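Local coordinates for VgrG protein (Vibrio cholerae, PDB 4DTH) that probably cross-links G-actin through its actin cross-linking domain, which holds ATP and magnesium ions, at residues F20-G26 against P95-D99; I25-N29 against L359-P364. One frame throughout, in Å; residues are numbered along the deposited sequence. Where two conformers were deposited one is given.

Contacts 1 and 2 share Ile25 and Gly26 and have their centres about 12 Å apart, both on strand 24-30. Contact 1 pairs the start of this strand with the end of strand 85-97, whereas contact 2 sets the next residues of it against the loop that follows strand 343-352. Along the chain the common strand comes first, then 95-99, and 359-364 much later, near the end of the modelled chain. The two partners also meet directly, since Tyr362 OH probably hydrogen-bonds Met98 O. Both contacts reach ATP, so strand 24-30 joins the adenine end of the pocket to the metal end while its other side is packed against protein.

Contact 1 of 2, residues F20-G26 against P95-D99; sequences FPKSSIG and PCEMD. With ATP (adenosine-5'-triphosphate), chain B.
A first torsion of -69° holds the Phe20 ring beside its own backbone N and carries it obliquely onto the backbone of Pro95 and Cys96, where CZ comes 3.2 Å from Pro95 O. In Ser24, chi1 of 54° tucks OG between the backbone N and carbonyl carbon, and from there OG donates to ATP N1 at 2.6 Å. Phe20 CE2 also meets the Pro95 ring, the two side chains crossing at about a right angle. Pro95 in turn lies over one face of the adenine, its CG 3.5 Å from ATP C5. The adenine is thus touched on its face by Pro95, just before the paired residues of strand 85-97, and at N1 by Ser24 of strand 24-30, the two strands running antiparallel. Their hydrogen-bonded pair is Ile25 with Cys96: Ile25 N reaches Cys96 O at 2.9 Å, and Cys96 N returns to Ile25 O at 3.0 Å. Ser24 and Glu97 form the adjoining non-hydrogen-bonded pair, from which the side chains diverge. Past the ladder, Met98 N donates almost straight (177°) to Ser23 O over 3.1 Å. Ser23 O also accepts from a water that is itself bonded by Asp99 N, so two donors grip this carbonyl. Met98 crosses Ile25 at about a right angle, with CG 3.7 Å from Ile25 CB, beside Val177 of strand 173-180. On the exposed side, Lys22 NZ meets the syn lone pair of Asp99 OD2 at 2.6 Å, a salt bridge that ties the loop before strand 24-30 to the turn after strand 85-97, while the Glu97 carboxylate rests against the Pro21 ring.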
loop_
_atom_site.group_PDB
_atom_site.type_symbol
_atom_site.label_atom_id
_atom_site.label_comp_id
_atom_site.label_asym_id
_atom_site.label_seq_id
_atom_site.Cartn_x
_atom_site.Cartn_y
_atom_site.Cartn_z
ATOM N N PHE A 20 -0.595 9.247 13.907
ATOM C CA PHE A 20 -0.669 8.216 14.948
ATOM C C PHE A 20 0.391 8.462 16.006
ATOM O O PHE A 20 1.480 8.925 15.667
ATOM C CB PHE A 20 -0.575 6.793 14.366
ATOM C CG PHE A 20 -1.826 6.466 13.580
ATOM C CD1 PHE A 20 -2.977 6.018 14.224
ATOM C CD2 PHE A 20 -1.883 6.684 12.207
ATOM C CE1 PHE A 20 -4.158 5.775 13.500
ATOM C CE2 PHE A 20 -3.065 6.439 11.485
ATOM C CZ PHE A 20 -4.192 5.984 12.137
ATOM N N PRO A 21 0.101 8.176 17.300
ATOM C CA PRO A 21 1.127 8.416 18.337
ATOM C C PRO A 21 2.396 7.591 18.136
ATOM O O PRO A 21 3.500 8.090 18.375
ATOM C CB PRO A 21 0.424 8.023 19.642
ATOM C CG PRO A 21 -0.702 7.129 19.219
ATOM C CD PRO A 21 -1.149 7.641 17.889
ATOM N N LYS A 22 2.235 6.328 17.665
ATOM C CA LYS A 22 3.343 5.402 17.449
ATOM C C LYS A 22 3.132 4.704 16.100
ATOM O O LYS A 22 2.546 5.298 15.192
ATOM C CB LYS A 22 3.411 4.373 18.603
ATOM C CG LYS A 22 3.690 4.980 19.984
ATOM C CD LYS A 22 3.459 3.959 21.087
ATOM C CE LYS A 22 2.017 3.885 21.531
ATOM N NZ LYS A 22 1.735 2.639 22.284
ATOM N N SER A 23 3.571 3.440 15.993
ATOM C CA SER A 23 3.416 2.673 14.759
ATOM C C SER A 23 1.963 2.404 14.412
ATOM O O SER A 23 1.131 2.234 15.309
ATOM C CB SER A 23 4.219 1.380 14.793
ATOM O OG SER A 23 3.790 0.541 15.850
ATOM N N SER A 24 1.658 2.407 13.104
ATOM C CA SER A 24 0.301 2.198 12.608
ATOM C C SER A 24 0.217 1.046 11.613
ATOM O O SER A 24 1.230 0.652 11.026
ATOM C CB SER A 24 -0.219 3.476 11.964
ATOM O OG SER A 24 0.701 3.902 10.974
ATOM N N ILE A 25 -1.002 0.515 11.415
ATOM C CA ILE A 25 -1.212 -0.578 10.484
ATOM C C ILE A 25 -2.518 -0.409 9.723
ATOM O O ILE A 25 -3.528 -0.007 10.301
ATOM C CB ILE A 25 -1.096 -1.975 11.174
ATOM C CG1 ILE A 25 -1.119 -3.139 10.154
ATOM C CG2 ILE A 25 -2.141 -2.167 12.289
ATOM C CD1 ILE A 25 -0.375 -4.382 10.565
ATOM N N GLY A 26 -2.457 -0.728 8.441
ATOM C CA GLY A 26 -3.596 -0.761 7.539
ATOM C C GLY A 26 -3.609 -2.091 6.823
ATOM O O GLY A 26 -2.568 -2.750 6.722
ATOM N N PRO A 95 -6.325 3.122 8.684
ATOM C CA PRO A 95 -5.270 2.673 9.606
ATOM C C PRO A 95 -5.603 2.888 11.072
ATOM O O PRO A 95 -6.423 3.757 11.408
ATOM C CB PRO A 95 -4.056 3.507 9.183
ATOM C CG PRO A 95 -4.662 4.742 8.532
ATOM C CD PRO A 95 -5.818 4.173 7.777
ATOM N N CYS A 96 -4.982 2.081 11.939
ATOM C CA CYS A 96 -5.138 2.190 13.383
ATOM C C CYS A 96 -3.786 1.977 14.036
ATOM O O CYS A 96 -2.824 1.614 13.353
ATOM C CB CYS A 96 -6.186 1.207 13.913
ATOM S SG CYS A 96 -5.746 -0.544 13.727
ATOM N N GLU A 97 -3.690 2.227 15.351
ATOM C CA GLU A 97 -2.450 1.987 16.071
ATOM C C GLU A 97 -2.208 0.483 16.092
ATOM O O GLU A 97 -3.147 -0.287 16.292
ATOM C CB GLU A 97 -2.537 2.536 17.504
ATOM C CG GLU A 97 -2.814 4.031 17.547
ATOM C CD GLU A 97 -3.203 4.595 18.900
ATOM O OE1 GLU A 97 -3.885 5.644 18.921
ATOM O OE2 GLU A 97 -2.815 4.005 19.935
ATOM N N MET A 98 -0.962 0.062 15.830
ATOM C CA MET A 98 -0.578 -1.353 15.787
ATOM C C MET A 98 -0.882 -2.126 17.055
ATOM O O MET A 98 -1.211 -3.303 16.980
ATOM C CB MET A 98 0.909 -1.497 15.455
ATOM C CG MET A 98 1.168 -1.565 14.011
ATOM S SD MET A 98 2.809 -2.208 13.663
ATOM C CE MET A 98 2.461 -3.927 13.512
ATOM N N ASP A 99 -0.780 -1.469 18.215
ATOM C CA ASP A 99 -1.040 -2.108 19.502
ATOM C C ASP A 99 -2.476 -1.876 20.014
ATOM O O ASP A 99 -2.771 -2.168 21.177
ATOM C CB ASP A 99 0.022 -1.680 20.533
ATOM C CG ASP A 99 0.119 -0.190 20.804
ATOM O OD1 ASP A 99 -0.709 0.577 20.254
ATOM O OD2 ASP A 99 1.017 0.210 21.564
HETATM P PG ATP B . -0.717 1.347 -4.556
HETATM O O1G ATP B . 0.133 0.281 -3.941
HETATM O O2G ATP B . 0.091 2.579 -4.850
HETATM O O3G ATP B . -1.367 0.890 -5.831
HETATM P PB ATP B . -2.988 2.662 -3.367
HETATM O O1B ATP B . -2.585 3.991 -3.872
HETATM O O2B ATP B . -4.150 2.166 -4.194
HETATM O O3B ATP B . -1.849 1.707 -3.482
HETATM P PA ATP B . -2.862 3.512 -0.671
HETATM O O1A ATP B . -1.673 4.271 -1.113
HETATM O O2A ATP B . -3.900 4.525 -0.178
HETATM O O3A ATP B . -3.424 2.761 -1.828
HETATM O "O5'" ATP B . -2.424 2.504 0.498
HETATM C "C5'" ATP B . -3.495 1.880 1.225
HETATM C "C4'" ATP B . -2.998 1.069 2.393
HETATM O "O4'" ATP B . -2.185 1.902 3.270
HETATM C "C3'" ATP B . -4.118 0.524 3.280
HETATM O "O3'" ATP B . -3.804 -0.752 3.834
HETATM C "C2'" ATP B . -4.219 1.598 4.353
HETATM O "O2'" ATP B . -4.909 1.186 5.522
HETATM C "C1'" ATP B . -2.743 1.860 4.575
HETATM N N9 ATP B . -2.399 3.089 5.295
HETATM C C8 ATP B . -2.719 4.372 4.944
HETATM N N7 ATP B . -2.263 5.274 5.779
HETATM C C5 ATP B . -1.600 4.533 6.748
HETATM C C6 ATP B . -0.883 4.892 7.907
HETATM N N6 ATP B . -0.702 6.155 8.314
HETATM N N1 ATP B . -0.331 3.896 8.637
HETATM C C2 ATP B . -0.488 2.632 8.233
HETATM N N3 ATP B . -1.136 2.173 7.165
HETATM C C4 ATP B . -1.680 3.177 6.455
HETATM O O HOH W 1 1.376 0.967 17.932
#

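Contact 2 of 2, residues I25-N29 against L359-P364; sequences IGIEN and LQSYLP. With MG (magnesium ion), chain E; ATP (adenosine-5'-triphosphate), chain B.
Ile25 lays its CD1 methyl over one face of the Tyr362 ring, 3.8 Å from the ring centroid and 15° off the ring normal, which meets the geometry of a CH-pi contact. The methyl is displaced toward the CG side of the ring, and the CG2 branch touches the same ring at CD1 and CE1. Two residues on, Ile27 takes chi1 of 63°, placing CG1 between the backbone N and carbonyl carbon; its CD1 then ends against the Pro364 ring, 3.7 Å from CD, while CG2 slides past Leu363 CD2 at 3.9 Å. The loop presents these groups from a short turn, in which Tyr362 N hydrogen-bonds to Leu359 O at 3.1 Å. Glu28 points away from the loop, and its OE2 binds a magnesium ion at 2.6 Å. The strand therefore divides a largely apolar side from the nucleotide and metal side, where Gly26 CA lies 3.1 Å from ATP O2'. Strand 173-180 pairs alongside strand 24-30, and helix 101-124 packs against the contact through Val104 on Tyr362 and Met111 on both Ile27 and Pro364.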
loop_
_atom_site.group_PDB
_atom_site.type_symbol
_atom_site.label_atom_id
_atom_site.label_comp_id
_atom_site.label_asym_id
_atom_site.label_seq_id
_atom_site.Cartn_x
_atom_site.Cartn_y
_atom_site.Cartn_z
ATOM N N ILE A 25 -1.002 0.515 11.415
ATOM C CA ILE A 25 -1.212 -0.578 10.484
ATOM C C ILE A 25 -2.518 -0.409 9.723
ATOM O O ILE A 25 -3.528 -0.007 10.301
ATOM C CB ILE A 25 -1.096 -1.975 11.174
ATOM C CG1 ILE A 25 -1.119 -3.139 10.154
ATOM C CG2 ILE A 25 -2.141 -2.167 12.289
ATOM C CD1 ILE A 25 -0.375 -4.382 10.565
ATOM N N GLY A 26 -2.457 -0.728 8.441
ATOM C CA GLY A 26 -3.596 -0.761 7.539
ATOM C C GLY A 26 -3.609 -2.091 6.823
ATOM O O GLY A 26 -2.568 -2.750 6.722
ATOM N N ILE A 27 -4.787 -2.527 6.365
ATOM C CA ILE A 27 -4.911 -3.811 5.670
ATOM C C ILE A 27 -5.699 -3.646 4.371
ATOM O O ILE A 27 -6.547 -2.759 4.266
ATOM C CB ILE A 27 -5.481 -4.964 6.557
ATOM C CG1 ILE A 27 -6.939 -4.667 7.022
ATOM C CG2 ILE A 27 -4.546 -5.299 7.748
ATOM C CD1 ILE A 27 -7.711 -5.867 7.663
ATOM N N GLU A 28 -5.396 -4.498 3.389
ATOM C CA GLU A 28 -6.051 -4.552 2.082
ATOM C C GLU A 28 -6.524 -5.966 1.919
ATOM O O GLU A 28 -5.772 -6.908 2.187
ATOM C CB GLU A 28 -5.095 -4.163 0.953
ATOM C CG GLU A 28 -4.718 -2.696 0.964
ATOM C CD GLU A 28 -3.529 -2.369 0.084
ATOM O OE1 GLU A 28 -2.420 -2.886 0.349
ATOM O OE2 GLU A 28 -3.712 -1.593 -0.879
ATOM N N ASN A 29 -7.785 -6.130 1.540
ATOM C CA ASN A 29 -8.402 -7.439 1.507
ATOM C C ASN A 29 -9.314 -7.600 0.291
ATOM O O ASN A 29 -10.449 -7.106 0.291
ATOM C CB ASN A 29 -9.198 -7.547 2.819
ATOM C CG ASN A 29 -9.842 -8.860 3.131
ATOM O OD1 ASN A 29 -10.835 -8.908 3.869
ATOM N ND2 ASN A 29 -9.268 -9.932 2.651
ATOM N N LEU A 359 2.285 -10.832 11.281
ATOM C CA LEU A 359 1.170 -9.910 11.072
ATOM C C LEU A 359 -0.158 -10.578 10.726
ATOM O O LEU A 359 -1.145 -9.864 10.515
ATOM C CB LEU A 359 1.527 -8.839 10.017
ATOM C CG LEU A 359 2.777 -7.973 10.263
ATOM C CD1 LEU A 359 2.985 -7.036 9.114
ATOM C CD2 LEU A 359 2.679 -7.172 11.561
ATOM N N GLN A 360 -0.202 -11.925 10.670
ATOM C CA GLN A 360 -1.441 -12.646 10.334
ATOM C C GLN A 360 -2.633 -12.340 11.235
ATOM O O GLN A 360 -3.771 -12.359 10.752
ATOM C CB GLN A 360 -1.228 -14.155 10.251
ATOM C CG GLN A 360 -0.546 -14.576 8.958
ATOM C CD GLN A 360 -1.452 -14.574 7.722
ATOM O OE1 GLN A 360 -2.671 -14.352 7.768
ATOM N NE2 GLN A 360 -0.845 -14.858 6.589
ATOM N N SER A 361 -2.355 -12.052 12.540
ATOM C CA SER A 361 -3.396 -11.753 13.523
ATOM C C SER A 361 -4.179 -10.463 13.186
ATOM O O SER A 361 -5.278 -10.269 13.709
ATOM C CB SER A 361 -2.801 -11.677 14.926
ATOM O OG SER A 361 -1.865 -10.614 15.018
ATOM N N TYR A 362 -3.627 -9.590 12.310
ATOM C CA TYR A 362 -4.273 -8.332 11.909
ATOM C C TYR A 362 -5.280 -8.550 10.769
ATOM O O TYR A 362 -6.042 -7.641 10.440
ATOM C CB TYR A 362 -3.206 -7.311 11.461
ATOM C CG TYR A 362 -2.321 -6.829 12.595
ATOM C CD1 TYR A 362 -2.686 -5.734 13.372
ATOM C CD2 TYR A 362 -1.115 -7.463 12.882
ATOM C CE1 TYR A 362 -1.883 -5.291 14.423
ATOM C CE2 TYR A 362 -0.295 -7.022 13.926
ATOM C CZ TYR A 362 -0.685 -5.934 14.692
ATOM O OH TYR A 362 0.103 -5.493 15.727
ATOM N N LEU A 363 -5.251 -9.737 10.145
ATOM C CA LEU A 363 -6.072 -10.024 8.975
ATOM C C LEU A 363 -7.293 -10.890 9.281
ATOM O O LEU A 363 -7.182 -11.867 10.027
ATOM C CB LEU A 363 -5.208 -10.663 7.860
ATOM C CG LEU A 363 -4.355 -9.734 6.952
ATOM C CD1 LEU A 363 -5.214 -8.801 6.091
ATOM C CD2 LEU A 363 -3.304 -8.954 7.738
ATOM N N PRO A 364 -8.464 -10.549 8.702
ATOM C CA PRO A 364 -9.653 -11.388 8.919
ATOM C C PRO A 364 -9.536 -12.712 8.176
ATOM O O PRO A 364 -8.930 -12.777 7.099
ATOM C CB PRO A 364 -10.800 -10.536 8.374
ATOM C CG PRO A 364 -10.169 -9.658 7.347
ATOM C CD PRO A 364 -8.745 -9.430 7.773
HETATM MG MG MG E . -5.649 -0.493 -2.150
HETATM P PG ATP B . -0.717 1.347 -4.556
HETATM O O1G ATP B . 0.133 0.281 -3.941
HETATM O O2G ATP B . 0.091 2.579 -4.850
HETATM O O3G ATP B . -1.367 0.890 -5.831
HETATM P PB ATP B . -2.988 2.662 -3.367
HETATM O O1B ATP B . -2.585 3.991 -3.872
HETATM O O2B ATP B . -4.150 2.166 -4.194
HETATM O O3B ATP B . -1.849 1.707 -3.482
HETATM P PA ATP B . -2.862 3.512 -0.671
HETATM O O1A ATP B . -1.673 4.271 -1.113
HETATM O O2A ATP B . -3.900 4.525 -0.178
HETATM O O3A ATP B . -3.424 2.761 -1.828
HETATM O "O5'" ATP B . -2.424 2.504 0.498
HETATM C "C5'" ATP B . -3.495 1.880 1.225
HETATM C "C4'" ATP B . -2.998 1.069 2.393
HETATM O "O4'" ATP B . -2.185 1.902 3.270
HETATM C "C3'" ATP B . -4.118 0.524 3.280
HETATM O "O3'" ATP B . -3.804 -0.752 3.834
HETATM C "C2'" ATP B . -4.219 1.598 4.353
HETATM O "O2'" ATP B . -4.909 1.186 5.522
HETATM C "C1'" ATP B . -2.743 1.860 4.575
HETATM N N9 ATP B . -2.399 3.089 5.295
HETATM C C8 ATP B . -2.719 4.372 4.944
HETATM N N7 ATP B . -2.263 5.274 5.779
HETATM C C5 ATP B . -1.600 4.533 6.748
HETATM C C6 ATP B . -0.883 4.892 7.907
HETATM N N6 ATP B . -0.702 6.155 8.314
HETATM N N1 ATP B . -0.331 3.896 8.637
HETATM C C2 ATP B . -0.488 2.632 8.233
HETATM N N3 ATP B . -1.136 2.173 7.165
HETATM C C4 ATP B . -1.680 3.177 6.455
#